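Local coordinates for protein putative glycerophosphodiester phosphodiesterase (Galdieria sulphuraria, PDB 2O55) that belongs to the glycerophosphodiester phosphodiesterase family of TIM-barrel proteins, its own function not established, at residues 5-10 with 236-241; 13-18 with 26-31; 18-23 with 245-250; 112-117 with 145-150; 164-169 with 188-193. One frame throughout, in Å; residues are numbered along the deposited sequence. Where two conformers were deposited one is given.

Interaction 1 (5-10 with 236-241); sequences IIPKIV and LQVDLI
Pro-7 packs into the tight part of this contact, over the chain that leads from Val-238 into strand 240-243. Its CB lies 4.1 Å from CG2 of Val-238 and equally near CG1 of Ile-241, whose side chain runs beside the proline ring. Backbone bonds follow in parallel register. Lys-8 N gives to Asp-239 O at 2.9 Å, Ile-241 N to Lys-8 O at 3.0 Å, and Val-10 N to Ile-241 O at 2.8 Å. Val-10 CG2 then meets Leu-240 CD2 at 3.7 Å. The other end lies nearer solvent, with Ile-5 and Gln-237 partly exposed. There Gln-237 bends at chi2 (-111°), which brings OE1 to Ile-5 N at 2.8 Å, in the carbonyl plane. The loose side is that of Lys-8, whose exposed chain leads off outward. Strands 8-12 and 240-243 are the first and last parallel strands of the barrel, and this pairing closes it. Asp-239 OD2 is bound by Val-215 and His-209. The closure rests mainly on backbone bonds and apolar packing, with one side-chain amide bond at its outer end.

Interaction 2 (13-18 with 26-31); sequences RGVGKE and LRSFVL. With SO4 (sulfate ion), chain B.
Gly-14 passes closest to helix 26-34 at Phe-29, with 4.9 Å between their CA atoms. The loop 13-18 has no regular structure here. Gly-14 has a positive phi (102°), a backbone shape that suits glycine, and its CA passes 3.2 Å from Ser-28 OG. A type II' beta turn follows from Val-15 to Glu-18. Ser-28 carries the polar part of the contact. Its OG stands anti to the backbone N (chi1 -177°) and reaches from the helix to the loop. Val-15 N gives to OG at 2.7 Å, a nearly straight bond of 165°. The same OG gives a weak, long bond of 3.5 Å to Arg-13 O. This is the loop after the first strand of a TIM barrel, held against the helix that follows it. Val-15 also packs on the helix, its CG1 lying 3.8 Å from Leu-31 CB. The Phe-29 ring brings CE1 to 3.6 Å from Gly-14 N, at an oblique angle. Arg-13 points the other way. Its chain is extended, and NH2 bonds O3 of a sulfate ion at 2.9 Å, with the sulfur at the guanidinium edge, in plane. Trp-218 and His-56 also bond this sulfate, which probably came from the crystallisation liquor. NH1 of Arg-13 forms a salt bridge with Glu-23.

Interaction 3 (18-23 with 245-250); sequences EGLAPE and YPFGLM
Glu-18 OE2 is gripped by two backbone N-H groups at the start of helix 246-253. Gly-248 N gives to it at 3.2 Å, with an angle of 155° at the hydrogen, and approaches nearly head-on to the C-O bond. Phe-247 N is nearer, at 3.0 Å, but its bond is bent and weak. The glutamate chain turns at chi2 (-85°), and this bend carries the carboxylate over to the helix. The other oxygen, OE1, lies at the edge of the Tyr-245 ring, in its plane, 3.6 Å from CD2. The carboxylate and this ring stand almost at right angles, 83° apart. To the Phe-247 ring the carboxylate is nearly parallel. Tyr-245 is the N-cap residue, and its hydroxyl is hydrogen-bonded to Asp-224. On the apolar side, Leu-20 reaches across with CD1 to the edge of the Phe-247 ring, close to CE1. Leu-20 itself is exposed. Arg-35 makes a cation-pi contact with Phe-247. Pro-246 and Leu-249 lean on Ile-9 of strand 8-12, so the helix is backed by the barrel. The contact thus joins the loop after the first strand to the last helix. An acidic side chain from a distant loop takes up N-H groups of the first helical turn. The helix dipole would probably stabilise its negative charge.

Interaction 4 (112-117 with 145-150); sequences NLELKG and DYCSFH. With SO4 (sulfate ion), chain C.
Cys-147 and Glu-114, with Leu-113 beside them, bury much of the surface in this contact between two parallel strands. Cys-147 N gives to Leu-113 O at 2.8 Å, and its own O receives Leu-115 N at 2.9 Å. One bond further back, Leu-113 N meets Asp-145 O. Cys-147 SG lies 3.9 Å from Glu-114 CB, on the same face of the sheet. Glu-114 is stretched out, CG anti to the backbone N (chi1 -174°), and this places OE2 3.2 Å from Phe-149 CD1. The carboxylate stands 64° from the ring plane. On the other face Leu-113 runs beside Tyr-146, CD1 to CE2 4.1 Å. Past the strand ends a sulfate ion, probably from the crystallisation liquor, is held by three groups. Gly-117 N bonds its O4 at 2.6 Å, His-150 NE2 its O1 at 2.7 Å and Lys-116 NZ its O2. Ser-148 OG takes the N-H of His-150 in an ST turn. The two strands belong to a beta-alpha-beta unit of the barrel, with helix 127-136 packed on Tyr-146 and Leu-115. Strand 39-46 flanks strand 110-115, and strand 165-169 flanks strand 144-148.

Interaction 5 (164-169 with 188-193); sequences VKITYL and GDANGV
Ile-166 O receives Asn-191 N at 2.9 Å, and Tyr-168 N gives to Gly-192 O at 3.0 Å. These two backbone bonds set the parallel pairing, in which Thr-167 lies opposite Gly-192 and Tyr-168 opposite Val-193. CA-H...O contacts support it: Thr-167 CA points to Gly-192 O at 3.3 Å, and Val-193 CA to Tyr-168 O. The apolar contacts centre on Ala-190. Its CB touches Ile-166 CG1 at 3.8 Å and Tyr-168 CD1 at 3.7 Å, and it meets the tyrosine ring obliquely. Ile-166 holds CG1 between its backbone N and carbonyl carbon (chi1 73°), which turns that branch toward Ala-190 and lets CD1 reach Gly-188 O at 3.6 Å. The far end of the tyrosine crosses to the helix end, where OH lies 3.3 Å from Gly-188 CA. Thr-167 adds a methyl contact, CG2 resting on the backbone of Gly-192, while its OG1 is bonded to Asp-145. Just past helix 181-187, Asp-189 has positive phi and completes a Schellman motif, and the chain then turns into the strand. Lys-165 and Asn-191 meet near the surface. The two strands and helix 181-187 form one beta-alpha-beta unit of the barrel. Ala-185 of that helix packs on Tyr-168 and Val-193, and Leu-154 of helix 151-160 packs on Ile-166. Strand 144-148 lies beside strand 165-169, and strand 214-218 beside strand 192-196.

Overall arrangement
From the N terminus, the chain enters strand 8-12, and interaction 1 joins it to strand 240-243, closing a loop of over 220 residues and the barrel with it. Interaction 2 closes a short loop within that span, folding the turn after strand 8-12 onto helix 26-34. Interaction 3 shares Glu-18 with it and ties the same turn to helix 246-253. Along the chain interaction 3 crosses both 1 and 2. Interactions 4 and 5 follow in series, each closing one beta-alpha-beta unit, and both fall within the long spans of 1 and 3. They meet through neighbouring strands 144-148 and 165-169. Interactions 3 and 5 lie on opposite sides of the chain's centre, their centres about 26 Å apart.

Interaction 1 (5-10 with 236-241)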
# COMPACT_ATOMS: atom_id res chain seq x y z
N ILE A 5 12.28 11.55 15.43
CA ILE A 5 11.12 10.79 14.92
C ILE A 5 11.39 9.27 14.87
O ILE A 5 12.24 8.81 14.10
CB ILE A 5 10.67 11.25 13.48
CG1 ILE A 5 10.41 12.76 13.40
CG2 ILE A 5 9.44 10.47 13.03
CD1 ILE A 5 9.94 13.21 12.02
N ILE A 6 10.67 8.51 15.68
CA ILE A 6 10.65 7.05 15.53
C ILE A 6 9.59 6.70 14.47
O ILE A 6 8.40 7.00 14.65
CB ILE A 6 10.38 6.32 16.89
CG1 ILE A 6 11.34 6.81 17.98
CG2 ILE A 6 10.52 4.81 16.74
CD1 ILE A 6 10.66 7.01 19.38
N PRO A 7 10.00 6.07 13.36
CA PRO A 7 9.05 5.85 12.26
C PRO A 7 8.11 4.72 12.59
O PRO A 7 8.45 3.85 13.39
CB PRO A 7 9.95 5.46 11.07
CG PRO A 7 11.40 5.61 11.56
CD PRO A 7 11.32 5.49 13.05
N LYS A 8 6.92 4.72 12.01
CA LYS A 8 5.98 3.62 12.23
C LYS A 8 6.09 2.57 11.13
O LYS A 8 6.45 2.90 9.99
CB LYS A 8 4.56 4.17 12.33
CG LYS A 8 4.33 5.04 13.53
CD LYS A 8 3.06 5.82 13.41
CE LYS A 8 2.88 6.65 14.65
NZ LYS A 8 2.76 8.09 14.22
N ILE A 9 5.78 1.31 11.45
CA ILE A 9 5.91 0.22 10.47
C ILE A 9 4.69 0.14 9.56
O ILE A 9 3.56 0.15 10.03
CB ILE A 9 6.04 -1.19 11.13
CG1 ILE A 9 6.85 -1.16 12.43
CG2 ILE A 9 6.59 -2.20 10.16
CD1 ILE A 9 8.22 -0.64 12.27
N VAL A 10 4.92 0.03 8.25
CA VAL A 10 3.86 -0.38 7.33
C VAL A 10 4.16 -1.79 6.83
O VAL A 10 5.21 -2.02 6.22
CB VAL A 10 3.74 0.55 6.13
CG1 VAL A 10 2.60 0.10 5.28
CG2 VAL A 10 3.50 1.96 6.58
N LEU A 236 17.66 9.36 8.14
CA LEU A 236 16.80 10.15 7.27
C LEU A 236 15.64 10.85 7.99
O LEU A 236 15.19 11.89 7.55
CB LEU A 236 16.19 9.25 6.21
CG LEU A 236 17.12 8.80 5.10
CD1 LEU A 236 16.42 7.70 4.31
CD2 LEU A 236 17.48 9.97 4.23
N GLN A 237 15.16 10.24 9.07
CA GLN A 237 14.03 10.77 9.85
C GLN A 237 12.69 10.70 9.11
O GLN A 237 11.83 11.57 9.28
CB GLN A 237 14.33 12.21 10.34
CG GLN A 237 15.43 12.35 11.41
CD GLN A 237 14.87 12.76 12.78
OE1 GLN A 237 14.24 11.95 13.48
NE2 GLN A 237 15.11 14.03 13.18
N VAL A 238 12.51 9.67 8.30
CA VAL A 238 11.22 9.35 7.68
C VAL A 238 10.15 9.07 8.73
O VAL A 238 10.47 8.75 9.88
CB VAL A 238 11.33 8.11 6.76
CG1 VAL A 238 12.42 8.34 5.74
CG2 VAL A 238 11.62 6.84 7.56
N ASP A 239 8.88 9.18 8.33
CA ASP A 239 7.73 8.96 9.21
C ASP A 239 7.26 7.51 9.25
O ASP A 239 6.82 7.01 10.28
CB ASP A 239 6.58 9.88 8.79
CG ASP A 239 6.99 11.33 8.84
OD1 ASP A 239 7.27 11.86 9.96
OD2 ASP A 239 7.07 11.95 7.76
N LEU A 240 7.35 6.83 8.11
CA LEU A 240 6.88 5.45 8.02
C LEU A 240 7.86 4.68 7.16
O LEU A 240 8.63 5.26 6.37
CB LEU A 240 5.45 5.37 7.45
CG LEU A 240 4.28 6.13 8.13
CD1 LEU A 240 3.94 7.48 7.51
CD2 LEU A 240 3.06 5.29 8.12
N ILE A 241 7.88 3.36 7.36
CA ILE A 241 8.71 2.49 6.56
C ILE A 241 7.89 1.33 6.08
O ILE A 241 7.37 0.54 6.90
CB ILE A 241 9.89 1.94 7.33
CG1 ILE A 241 10.75 3.11 7.84
CG2 ILE A 241 10.67 0.96 6.43
CD1 ILE A 241 11.92 2.72 8.64

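Interaction 2 (13-18 with 26-31)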
# COMPACT_ATOMS: atom_id res chain seq x y z
N ARG A 13 2.39 -5.63 1.86
CA ARG A 13 1.50 -6.72 1.46
C ARG A 13 1.14 -7.64 2.63
O ARG A 13 0.86 -8.82 2.44
CB ARG A 13 2.10 -7.49 0.28
CG ARG A 13 2.35 -6.61 -0.92
CD ARG A 13 2.84 -7.42 -2.06
NE ARG A 13 3.66 -6.61 -2.96
CZ ARG A 13 4.50 -7.11 -3.86
NH1 ARG A 13 4.64 -8.41 -3.98
NH2 ARG A 13 5.22 -6.30 -4.65
N GLY A 14 1.14 -7.06 3.83
CA GLY A 14 0.93 -7.80 5.07
C GLY A 14 2.24 -8.04 5.81
O GLY A 14 3.01 -7.12 6.08
N VAL A 15 2.50 -9.30 6.14
CA VAL A 15 3.70 -9.67 6.86
C VAL A 15 4.88 -9.63 5.92
O VAL A 15 5.98 -10.08 6.25
CB VAL A 15 3.61 -11.08 7.44
CG1 VAL A 15 2.44 -11.19 8.39
CG2 VAL A 15 3.51 -12.11 6.31
N GLY A 16 4.66 -9.10 4.73
CA GLY A 16 5.74 -8.92 3.77
C GLY A 16 6.45 -10.22 3.46
O GLY A 16 5.79 -11.25 3.29
N LYS A 17 7.78 -10.15 3.41
CA LYS A 17 8.62 -11.30 3.03
C LYS A 17 8.98 -12.21 4.21
O LYS A 17 9.85 -13.08 4.08
CB LYS A 17 9.88 -10.85 2.27
CG LYS A 17 9.64 -10.62 0.79
CD LYS A 17 10.81 -9.96 0.09
CE LYS A 17 11.65 -10.96 -0.63
NZ LYS A 17 12.64 -10.24 -1.48
N GLU A 18 8.34 -12.02 5.37
CA GLU A 18 8.56 -12.93 6.49
C GLU A 18 8.02 -14.32 6.08
O GLU A 18 7.21 -14.44 5.14
CB GLU A 18 7.91 -12.43 7.79
CG GLU A 18 8.25 -10.98 8.19
CD GLU A 18 9.56 -10.80 8.99
OE1 GLU A 18 10.43 -11.70 9.03
OE2 GLU A 18 9.71 -9.72 9.59
N LEU A 26 -5.42 -12.71 3.71
CA LEU A 26 -6.02 -12.33 5.02
C LEU A 26 -5.20 -12.79 6.23
O LEU A 26 -5.05 -12.04 7.20
CB LEU A 26 -7.45 -12.86 5.16
CG LEU A 26 -8.50 -12.22 4.26
CD1 LEU A 26 -9.71 -13.13 4.11
CD2 LEU A 26 -8.89 -10.84 4.77
N ARG A 27 -4.65 -14.01 6.15
CA ARG A 27 -3.85 -14.59 7.24
C ARG A 27 -2.64 -13.71 7.50
O ARG A 27 -2.18 -13.60 8.63
CB ARG A 27 -3.42 -16.02 6.92
CG ARG A 27 -3.39 -16.94 8.14
CD ARG A 27 -2.20 -16.69 9.05
NE ARG A 27 -2.54 -16.77 10.47
CZ ARG A 27 -1.96 -17.61 11.34
NH1 ARG A 27 -1.00 -18.43 10.93
NH2 ARG A 27 -2.34 -17.60 12.61
N SER A 28 -2.13 -13.10 6.43
CA SER A 28 -1.03 -12.16 6.51
C SER A 28 -1.47 -10.90 7.26
O SER A 28 -0.82 -10.50 8.23
CB SER A 28 -0.51 -11.83 5.10
OG SER A 28 0.61 -10.97 5.13
N PHE A 29 -2.59 -10.31 6.85
CA PHE A 29 -3.09 -9.09 7.49
C PHE A 29 -3.52 -9.34 8.93
O PHE A 29 -3.18 -8.56 9.82
CB PHE A 29 -4.24 -8.46 6.69
CG PHE A 29 -3.91 -8.18 5.23
CD1 PHE A 29 -2.76 -7.46 4.87
CD2 PHE A 29 -4.77 -8.62 4.21
CE1 PHE A 29 -2.45 -7.19 3.52
CE2 PHE A 29 -4.47 -8.35 2.85
CZ PHE A 29 -3.30 -7.63 2.51
N VAL A 30 -4.23 -10.45 9.17
CA VAL A 30 -4.61 -10.81 10.55
C VAL A 30 -3.35 -10.88 11.41
O VAL A 30 -3.29 -10.27 12.47
CB VAL A 30 -5.41 -12.15 10.65
CG1 VAL A 30 -5.71 -12.49 12.12
CG2 VAL A 30 -6.72 -12.09 9.84
N LEU A 31 -2.34 -11.61 10.93
CA LEU A 31 -1.07 -11.74 11.64
C LEU A 31 -0.44 -10.40 11.98
O LEU A 31 0.16 -10.25 13.04
CB LEU A 31 -0.07 -12.64 10.88
CG LEU A 31 -0.23 -14.18 10.98
CD1 LEU A 31 0.96 -14.91 10.36
CD2 LEU A 31 -0.47 -14.69 12.39
S SO4 B . 6.69 -3.17 -5.36
O1 SO4 B . 7.73 -2.18 -5.20
O2 SO4 B . 7.24 -4.22 -6.19
O3 SO4 B . 6.41 -3.77 -4.07
O4 SO4 B . 5.44 -2.62 -5.90

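Interaction 3 (18-23 with 245-250)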
# COMPACT_ATOMS: atom_id res chain seq x y z
N GLU A 18 8.34 -12.02 5.37
CA GLU A 18 8.56 -12.93 6.49
C GLU A 18 8.02 -14.32 6.08
O GLU A 18 7.21 -14.44 5.14
CB GLU A 18 7.91 -12.43 7.79
CG GLU A 18 8.25 -10.98 8.19
CD GLU A 18 9.56 -10.80 8.99
OE1 GLU A 18 10.43 -11.70 9.03
OE2 GLU A 18 9.71 -9.72 9.59
N GLY A 19 8.47 -15.36 6.77
CA GLY A 19 7.99 -16.71 6.45
C GLY A 19 6.47 -16.93 6.54
O GLY A 19 5.88 -17.56 5.66
N LEU A 20 5.84 -16.37 7.56
CA LEU A 20 4.61 -16.92 8.14
C LEU A 20 3.34 -17.02 7.29
O LEU A 20 2.39 -17.73 7.68
CB LEU A 20 4.32 -16.19 9.45
CG LEU A 20 5.47 -16.16 10.47
CD1 LEU A 20 5.73 -14.73 10.95
CD2 LEU A 20 5.26 -17.17 11.64
N ALA A 21 3.30 -16.34 6.15
CA ALA A 21 2.10 -16.33 5.30
C ALA A 21 2.35 -15.71 3.94
O ALA A 21 3.25 -14.88 3.79
CB ALA A 21 0.95 -15.60 6.00
N PRO A 22 1.53 -16.10 2.93
CA PRO A 22 1.58 -15.55 1.55
C PRO A 22 1.16 -14.09 1.46
O PRO A 22 0.28 -13.64 2.20
CB PRO A 22 0.60 -16.43 0.77
CG PRO A 22 -0.31 -17.04 1.81
CD PRO A 22 0.49 -17.15 3.08
N GLU A 23 1.79 -13.35 0.55
CA GLU A 23 1.52 -11.93 0.35
C GLU A 23 0.03 -11.64 0.04
O GLU A 23 -0.65 -12.47 -0.60
CB GLU A 23 2.40 -11.40 -0.79
CG GLU A 23 2.19 -12.13 -2.13
CD GLU A 23 2.90 -11.48 -3.30
OE1 GLU A 23 2.40 -10.46 -3.83
OE2 GLU A 23 3.96 -12.01 -3.69
N TYR A 245 10.17 -6.75 5.95
CA TYR A 245 10.35 -7.51 7.18
C TYR A 245 9.87 -6.72 8.39
O TYR A 245 10.68 -6.31 9.22
CB TYR A 245 11.81 -7.90 7.32
CG TYR A 245 12.22 -8.79 6.18
CD1 TYR A 245 12.67 -8.24 4.97
CD2 TYR A 245 12.13 -10.19 6.30
CE1 TYR A 245 13.02 -9.05 3.92
CE2 TYR A 245 12.48 -11.02 5.25
CZ TYR A 245 12.93 -10.44 4.06
OH TYR A 245 13.27 -11.24 3.00
N PRO A 246 8.54 -6.53 8.52
CA PRO A 246 8.00 -5.74 9.64
C PRO A 246 8.39 -6.25 11.05
O PRO A 246 8.68 -5.45 11.96
CB PRO A 246 6.48 -5.81 9.43
CG PRO A 246 6.26 -6.93 8.46
CD PRO A 246 7.48 -7.04 7.63
N PHE A 247 8.41 -7.58 11.22
CA PHE A 247 8.74 -8.18 12.51
C PHE A 247 10.21 -7.91 12.87
O PHE A 247 10.53 -7.62 14.03
CB PHE A 247 8.37 -9.67 12.53
CG PHE A 247 6.90 -9.94 12.22
CD1 PHE A 247 6.48 -11.19 11.78
CD2 PHE A 247 5.93 -8.92 12.34
CE1 PHE A 247 5.13 -11.43 11.49
CE2 PHE A 247 4.58 -9.14 12.04
CZ PHE A 247 4.18 -10.39 11.62
N GLY A 248 11.08 -7.97 11.86
CA GLY A 248 12.48 -7.57 12.01
C GLY A 248 12.60 -6.08 12.32
O GLY A 248 13.39 -5.67 13.18
N LEU A 249 11.81 -5.28 11.61
CA LEU A 249 11.80 -3.85 11.81
C LEU A 249 11.32 -3.51 13.21
O LEU A 249 11.95 -2.69 13.88
CB LEU A 249 10.94 -3.15 10.75
CG LEU A 249 10.86 -1.61 10.80
CD1 LEU A 249 12.20 -1.00 11.14
CD2 LEU A 249 10.40 -1.04 9.48
N MSE A 250 10.23 -4.14 13.65
CA MSE A 250 9.73 -3.93 15.01
C MSE A 250 10.80 -4.32 16.04
O MSE A 250 11.07 -3.56 16.97
CB MSE A 250 8.49 -4.78 15.25
CG MSE A 250 7.23 -3.99 15.65
SE MSE A 250 7.36 -2.46 16.95
CE MSE A 250 5.30 -2.19 17.42

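Interaction 4 (112-117 with 145-150)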
# COMPACT_ATOMS: atom_id res chain seq x y z
N ASN A 112 -2.68 1.38 3.95
CA ASN A 112 -2.27 1.99 2.70
C ASN A 112 -2.71 1.13 1.50
O ASN A 112 -2.22 0.02 1.29
CB ASN A 112 -0.77 2.22 2.69
CG ASN A 112 -0.32 3.15 3.79
OD1 ASN A 112 -1.08 3.99 4.28
ND2 ASN A 112 0.93 3.03 4.17
N LEU A 113 -3.65 1.67 0.73
CA LEU A 113 -4.16 1.01 -0.45
C LEU A 113 -3.49 1.56 -1.71
O LEU A 113 -3.68 2.73 -2.04
CB LEU A 113 -5.66 1.20 -0.54
CG LEU A 113 -6.38 0.94 0.79
CD1 LEU A 113 -7.86 1.24 0.65
CD2 LEU A 113 -6.19 -0.48 1.29
N GLU A 114 -2.68 0.74 -2.40
CA GLU A 114 -2.17 1.12 -3.71
C GLU A 114 -3.15 0.76 -4.86
O GLU A 114 -3.57 -0.40 -5.02
CB GLU A 114 -0.75 0.61 -4.00
CG GLU A 114 -0.22 1.18 -5.33
CD GLU A 114 1.20 0.76 -5.71
OE1 GLU A 114 1.76 -0.17 -5.06
OE2 GLU A 114 1.74 1.38 -6.68
N LEU A 115 -3.51 1.77 -5.65
CA LEU A 115 -4.24 1.53 -6.86
C LEU A 115 -3.29 0.99 -7.93
O LEU A 115 -2.66 1.75 -8.66
CB LEU A 115 -4.95 2.81 -7.32
CG LEU A 115 -5.68 3.70 -6.29
CD1 LEU A 115 -6.49 4.80 -7.00
CD2 LEU A 115 -6.59 2.89 -5.37
N LYS A 116 -3.16 -0.34 -7.97
CA LYS A 116 -2.36 -1.02 -8.97
C LYS A 116 -3.16 -1.06 -10.26
O LYS A 116 -4.14 -1.79 -10.41
CB LYS A 116 -1.96 -2.42 -8.51
CG LYS A 116 -0.62 -2.49 -7.79
CD LYS A 116 0.51 -2.75 -8.76
CE LYS A 116 1.87 -2.45 -8.12
NZ LYS A 116 3.00 -2.70 -9.09
N GLY A 117 -2.68 -0.28 -11.22
CA GLY A 117 -3.57 0.46 -12.08
C GLY A 117 -3.36 0.37 -13.55
O GLY A 117 -2.54 1.08 -14.14
N ASP A 145 -5.63 5.35 3.54
CA ASP A 145 -4.84 6.28 2.75
C ASP A 145 -4.57 5.64 1.38
O ASP A 145 -4.02 4.54 1.31
CB ASP A 145 -3.53 6.52 3.47
CG ASP A 145 -2.84 7.77 3.00
OD1 ASP A 145 -2.50 8.61 3.88
OD2 ASP A 145 -2.63 7.93 1.77
N TYR A 146 -4.96 6.33 0.31
CA TYR A 146 -4.84 5.77 -1.05
C TYR A 146 -3.58 6.30 -1.70
O TYR A 146 -3.27 7.50 -1.59
CB TYR A 146 -6.03 6.14 -1.93
CG TYR A 146 -7.38 6.05 -1.27
CD1 TYR A 146 -7.89 7.14 -0.59
CD2 TYR A 146 -8.16 4.88 -1.35
CE1 TYR A 146 -9.13 7.08 0.03
CE2 TYR A 146 -9.42 4.80 -0.74
CZ TYR A 146 -9.90 5.92 -0.06
OH TYR A 146 -11.12 5.93 0.58
N CYS A 147 -2.86 5.43 -2.40
CA CYS A 147 -1.65 5.85 -3.08
C CYS A 147 -1.48 5.20 -4.45
O CYS A 147 -2.16 4.21 -4.77
CB CYS A 147 -0.44 5.58 -2.21
SG CYS A 147 -0.30 3.87 -1.96
N SER A 148 -0.57 5.78 -5.25
CA SER A 148 -0.33 5.34 -6.61
C SER A 148 0.94 5.96 -7.15
O SER A 148 1.38 7.02 -6.69
CB SER A 148 -1.50 5.73 -7.49
OG SER A 148 -1.30 5.30 -8.82
N PHE A 149 1.54 5.28 -8.13
CA PHE A 149 2.58 5.87 -8.96
C PHE A 149 1.99 6.80 -9.97
O PHE A 149 2.62 7.78 -10.36
CB PHE A 149 3.39 4.80 -9.66
CG PHE A 149 4.29 4.09 -8.75
CD1 PHE A 149 4.07 2.76 -8.43
CD2 PHE A 149 5.34 4.76 -8.13
CE1 PHE A 149 4.91 2.10 -7.55
CE2 PHE A 149 6.18 4.10 -7.24
CZ PHE A 149 5.96 2.76 -6.97
N HIS A 150 0.75 6.51 -10.37
CA HIS A 150 0.03 7.32 -11.33
C HIS A 150 -0.94 8.28 -10.64
O HIS A 150 -2.00 7.88 -10.20
CB HIS A 150 -0.70 6.37 -12.27
CG HIS A 150 0.14 5.20 -12.67
ND1 HIS A 150 1.12 5.29 -13.64
CD2 HIS A 150 0.17 3.93 -12.21
CE1 HIS A 150 1.70 4.11 -13.77
NE2 HIS A 150 1.14 3.27 -12.91
S SO4 C . 1.18 0.30 -11.22
O1 SO4 C . 2.04 0.85 -12.25
O2 SO4 C . 1.46 -1.13 -11.07
O3 SO4 C . 1.42 0.99 -9.94
O4 SO4 C . -0.22 0.48 -11.60

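Interaction 5 (164-169 with 188-193)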
# COMPACT_ATOMS: atom_id res chain seq x y z
N VAL A 164 -10.74 12.43 1.16
CA VAL A 164 -9.94 11.22 1.14
C VAL A 164 -8.49 11.61 1.39
O VAL A 164 -8.04 12.67 0.94
CB VAL A 164 -10.04 10.42 -0.16
CG1 VAL A 164 -11.44 9.93 -0.36
CG2 VAL A 164 -9.56 11.23 -1.35
N LYS A 165 -7.79 10.76 2.14
CA LYS A 165 -6.35 10.89 2.32
C LYS A 165 -5.56 10.14 1.23
O LYS A 165 -5.81 8.97 0.94
CB LYS A 165 -5.94 10.44 3.72
CG LYS A 165 -6.57 11.27 4.83
CD LYS A 165 -5.53 11.77 5.85
CE LYS A 165 -4.31 10.78 6.05
NZ LYS A 165 -4.60 9.43 6.70
N ILE A 166 -4.61 10.85 0.63
CA ILE A 166 -3.80 10.30 -0.46
C ILE A 166 -2.30 10.57 -0.31
O ILE A 166 -1.87 11.64 0.15
CB ILE A 166 -4.29 10.78 -1.84
CG1 ILE A 166 -3.94 12.24 -2.08
CG2 ILE A 166 -5.81 10.59 -1.95
CD1 ILE A 166 -4.04 12.64 -3.51
N THR A 167 -1.52 9.56 -0.68
CA THR A 167 -0.07 9.66 -0.67
C THR A 167 0.41 9.51 -2.10
O THR A 167 0.04 8.55 -2.78
CB THR A 167 0.54 8.55 0.20
OG1 THR A 167 0.02 8.66 1.52
CG2 THR A 167 2.08 8.64 0.25
N TYR A 168 1.21 10.46 -2.56
CA TYR A 168 1.79 10.37 -3.88
C TYR A 168 3.00 9.45 -3.77
O TYR A 168 3.84 9.62 -2.86
CB TYR A 168 2.21 11.76 -4.34
CG TYR A 168 1.19 12.54 -5.15
CD1 TYR A 168 -0.18 12.30 -5.02
CD2 TYR A 168 1.61 13.56 -6.01
CE1 TYR A 168 -1.12 13.03 -5.76
CE2 TYR A 168 0.67 14.32 -6.75
CZ TYR A 168 -0.70 14.03 -6.63
OH TYR A 168 -1.62 14.75 -7.39
N LEU A 169 3.08 8.48 -4.69
CA LEU A 169 4.21 7.55 -4.77
C LEU A 169 5.20 7.97 -5.84
O LEU A 169 4.81 8.16 -6.99
CB LEU A 169 3.70 6.15 -5.11
CG LEU A 169 3.36 5.14 -4.02
CD1 LEU A 169 2.49 4.06 -4.60
CD2 LEU A 169 4.61 4.52 -3.45
N GLY A 188 -1.89 18.56 -5.63
CA GLY A 188 -2.77 17.42 -5.77
C GLY A 188 -3.43 17.07 -4.46
O GLY A 188 -4.16 16.09 -4.38
N ASP A 189 -3.17 17.89 -3.44
CA ASP A 189 -3.82 17.75 -2.14
C ASP A 189 -3.51 16.42 -1.47
O ASP A 189 -4.32 15.89 -0.70
CB ASP A 189 -5.33 17.92 -2.29
CG ASP A 189 -6.01 18.23 -0.98
OD1 ASP A 189 -5.37 18.84 -0.09
OD2 ASP A 189 -7.20 17.88 -0.85
N ALA A 190 -2.32 15.89 -1.78
CA ALA A 190 -1.79 14.74 -1.06
C ALA A 190 -1.33 15.18 0.32
O ALA A 190 -0.84 16.30 0.48
CB ALA A 190 -0.63 14.14 -1.82
N ASN A 191 -1.47 14.30 1.31
CA ASN A 191 -0.95 14.62 2.63
C ASN A 191 0.42 13.99 2.87
O ASN A 191 1.14 14.34 3.80
CB ASN A 191 -1.95 14.26 3.72
CG ASN A 191 -1.94 12.78 4.06
OD1 ASN A 191 -2.14 11.92 3.19
ND2 ASN A 191 -1.68 12.47 5.33
N GLY A 192 0.80 13.05 2.01
CA GLY A 192 2.10 12.41 2.16
C GLY A 192 2.77 12.10 0.84
O GLY A 192 2.13 12.12 -0.21
N VAL A 193 4.07 11.82 0.91
CA VAL A 193 4.87 11.30 -0.20
C VAL A 193 5.52 9.99 0.20
O VAL A 193 5.76 9.73 1.40
CB VAL A 193 6.03 12.26 -0.66
CG1 VAL A 193 5.49 13.52 -1.29
CG2 VAL A 193 6.96 12.59 0.49